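Local atomic coordinates of LbaCas13a H328A (C2c2) (Lachnospiraceae bacterium NK4A179, PDB entry 5WLH), a protein that binds and probably processes CRISPR precursor RNA and uses the crRNA guide to cleave target RNA. Residues K659-L664 / P881-Y886. Sequence-based numbering, arbitrary orientation.
Sequences KLLIDL and PDFAKY
F883 and L661, both buried, make an apolar contact between helix 654-665 and the loop that follows helix 843-861. The outer ring carbon CE1 of F883 lies 3.5 Å from CB of L661. The ring gets this far because CG of F883 stands anti to the backbone N (chi1 177°), which sends it across to the helix. I662 adds CG1 at the ring edge, in the ring plane, 4.0 Å from CE1.

I662 also meets Y886. Its CD1 is 3.5 Å from CD2 of Y886 and 3.6 Å from CB of the same tyrosine. With the I662 side chain extended (chi2 169°), CD1 reaches the Y886 ring, and CG1 lies between Y886 CB and the F883 edge. Y886 is exposed and poorly ordered, so this half of the contact is less sharply defined.

This is plain helix-to-loop packing at the periphery of a largely helical protein. Helix 635-645 adds T636 and K640 against F883, and F643 against L661. With an alanine at F883, L661 CB would probably lose its ring partner and I662 CG1 would keep only Y886 across the contact, opening a gap between helix and loop.

No hydrogen bond joins the two segments. A salt bridge from D882 to K658 ties the loop to the same helix. Within the helix, K659 NZ forms a salt bridge to OD2 of D663, on its syn lone pair, at 2.6 Å.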
loop_
_atom_site.group_PDB
_atom_site.type_symbol
_atom_site.label_atom_id
_atom_site.label_comp_id
_atom_site.label_asym_id
_atom_site.label_seq_id
_atom_site.Cartn_x
_atom_site.Cartn_y
_atom_site.Cartn_z
ATOM N N LYS A 659 15.909 -9.297 -38.122
ATOM C CA LYS A 659 15.050 -8.152 -38.391
ATOM C C LYS A 659 14.254 -7.777 -37.152
ATOM O O LYS A 659 14.186 -6.600 -36.776
ATOM C CB LYS A 659 14.111 -8.453 -39.558
ATOM C CG LYS A 659 13.133 -7.334 -39.857
ATOM C CD LYS A 659 11.760 -7.652 -39.315
ATOM C CE LYS A 659 10.668 -6.839 -39.999
ATOM N NZ LYS A 659 10.761 -5.383 -39.689
ATOM N N LEU A 660 13.645 -8.774 -36.507
ATOM C CA LEU A 660 12.889 -8.533 -35.279
ATOM C C LEU A 660 13.791 -7.965 -34.185
ATOM O O LEU A 660 13.440 -6.977 -33.529
ATOM C CB LEU A 660 12.224 -9.834 -34.815
ATOM C CG LEU A 660 11.381 -9.771 -33.529
ATOM C CD1 LEU A 660 10.311 -8.705 -33.646
ATOM C CD2 LEU A 660 10.733 -11.107 -33.256
ATOM N N LEU A 661 14.957 -8.582 -33.976
ATOM C CA LEU A 661 15.885 -8.129 -32.942
ATOM C C LEU A 661 16.217 -6.656 -33.106
ATOM O O LEU A 661 16.207 -5.887 -32.133
ATOM C CB LEU A 661 17.166 -8.962 -32.987
ATOM C CG LEU A 661 17.151 -10.349 -32.366
ATOM C CD1 LEU A 661 18.363 -11.131 -32.852
ATOM C CD2 LEU A 661 17.113 -10.260 -30.831
ATOM N N ILE A 662 16.522 -6.244 -34.340
ATOM C CA ILE A 662 16.845 -4.845 -34.578
ATOM C C ILE A 662 15.632 -3.971 -34.292
ATOM O O ILE A 662 15.749 -2.915 -33.665
ATOM C CB ILE A 662 17.369 -4.651 -36.016
ATOM C CG1 ILE A 662 18.700 -5.386 -36.184
ATOM C CG2 ILE A 662 17.532 -3.177 -36.329
ATOM C CD1 ILE A 662 19.165 -5.476 -37.627
ATOM N N ASP A 663 14.444 -4.405 -34.729
ATOM C CA ASP A 663 13.227 -3.641 -34.455
ATOM C C ASP A 663 13.009 -3.454 -32.959
ATOM O O ASP A 663 12.658 -2.357 -32.508
ATOM C CB ASP A 663 12.011 -4.347 -35.042
ATOM C CG ASP A 663 11.945 -4.260 -36.551
ATOM O OD1 ASP A 663 12.751 -3.523 -37.170
ATOM O OD2 ASP A 663 11.070 -4.949 -37.108
ATOM N N LEU A 664 13.200 -4.516 -32.175
ATOM C CA LEU A 664 12.849 -4.460 -30.759
ATOM C C LEU A 664 13.863 -3.680 -29.937
ATOM O O LEU A 664 13.482 -3.007 -28.973
ATOM C CB LEU A 664 12.703 -5.872 -30.189
ATOM C CG LEU A 664 11.561 -6.720 -30.779
ATOM C CD1 LEU A 664 11.337 -7.970 -29.959
ATOM C CD2 LEU A 664 10.256 -5.920 -30.905
ATOM N N PRO A 881 25.652 -13.034 -35.031
ATOM C CA PRO A 881 26.809 -12.418 -34.366
ATOM C C PRO A 881 27.048 -10.979 -34.790
ATOM O O PRO A 881 27.799 -10.266 -34.112
ATOM C CB PRO A 881 27.971 -13.324 -34.784
ATOM C CG PRO A 881 27.568 -13.824 -36.133
ATOM C CD PRO A 881 26.062 -13.964 -36.102
ATOM N N ASP A 882 26.428 -10.539 -35.883
ATOM C CA ASP A 882 26.552 -9.188 -36.410
ATOM C C ASP A 882 25.529 -8.232 -35.807
ATOM O O ASP A 882 25.286 -7.158 -36.370
ATOM C CB ASP A 882 26.399 -9.222 -37.933
ATOM C CG ASP A 882 25.314 -10.199 -38.383
ATOM O OD1 ASP A 882 25.233 -11.304 -37.817
ATOM O OD2 ASP A 882 24.534 -9.854 -39.294
ATOM N N PHE A 883 24.929 -8.602 -34.677
ATOM C CA PHE A 883 23.771 -7.877 -34.169
ATOM C C PHE A 883 24.160 -6.510 -33.610
ATOM O O PHE A 883 23.525 -5.495 -33.926
ATOM C CB PHE A 883 23.069 -8.731 -33.111
ATOM C CG PHE A 883 21.912 -8.058 -32.465
ATOM C CD1 PHE A 883 20.958 -7.412 -33.231
ATOM C CD2 PHE A 883 21.774 -8.064 -31.087
ATOM C CE1 PHE A 883 19.893 -6.778 -32.637
ATOM C CE2 PHE A 883 20.707 -7.440 -30.491
ATOM C CZ PHE A 883 19.765 -6.792 -31.268
ATOM N N ALA A 884 25.208 -6.461 -32.782
ATOM C CA ALA A 884 25.610 -5.202 -32.157
ATOM C C ALA A 884 25.991 -4.131 -33.176
ATOM O O ALA A 884 26.034 -2.945 -32.829
ATOM C CB ALA A 884 26.773 -5.444 -31.194
ATOM N N LYS A 885 26.262 -4.521 -34.425
ATOM C CA LYS A 885 26.671 -3.555 -35.439
ATOM C C LYS A 885 25.506 -2.683 -35.891
ATOM O O LYS A 885 25.718 -1.537 -36.305
ATOM C CB LYS A 885 27.287 -4.293 -36.630
ATOM C CG LYS A 885 27.745 -3.404 -37.774
ATOM C CD LYS A 885 27.481 -4.060 -39.122
ATOM C CE LYS A 885 27.984 -5.499 -39.153
ATOM N NZ LYS A 885 27.366 -6.282 -40.258
ATOM N N TYR A 886 24.276 -3.187 -35.799
ATOM C CA TYR A 886 23.132 -2.494 -36.378
ATOM C C TYR A 886 22.473 -1.493 -35.438
ATOM O O TYR A 886 21.742 -0.616 -35.911
ATOM C CB TYR A 886 22.076 -3.505 -36.835
ATOM C CG TYR A 886 22.450 -4.301 -38.069
ATOM C CD1 TYR A 886 23.366 -5.342 -37.995
ATOM C CD2 TYR A 886 21.874 -4.021 -39.304
ATOM C CE1 TYR A 886 23.708 -6.079 -39.118
ATOM C CE2 TYR A 886 22.207 -4.753 -40.433
ATOM C CZ TYR A 886 23.126 -5.780 -40.333
ATOM O OH TYR A 886 23.463 -6.511 -41.449
#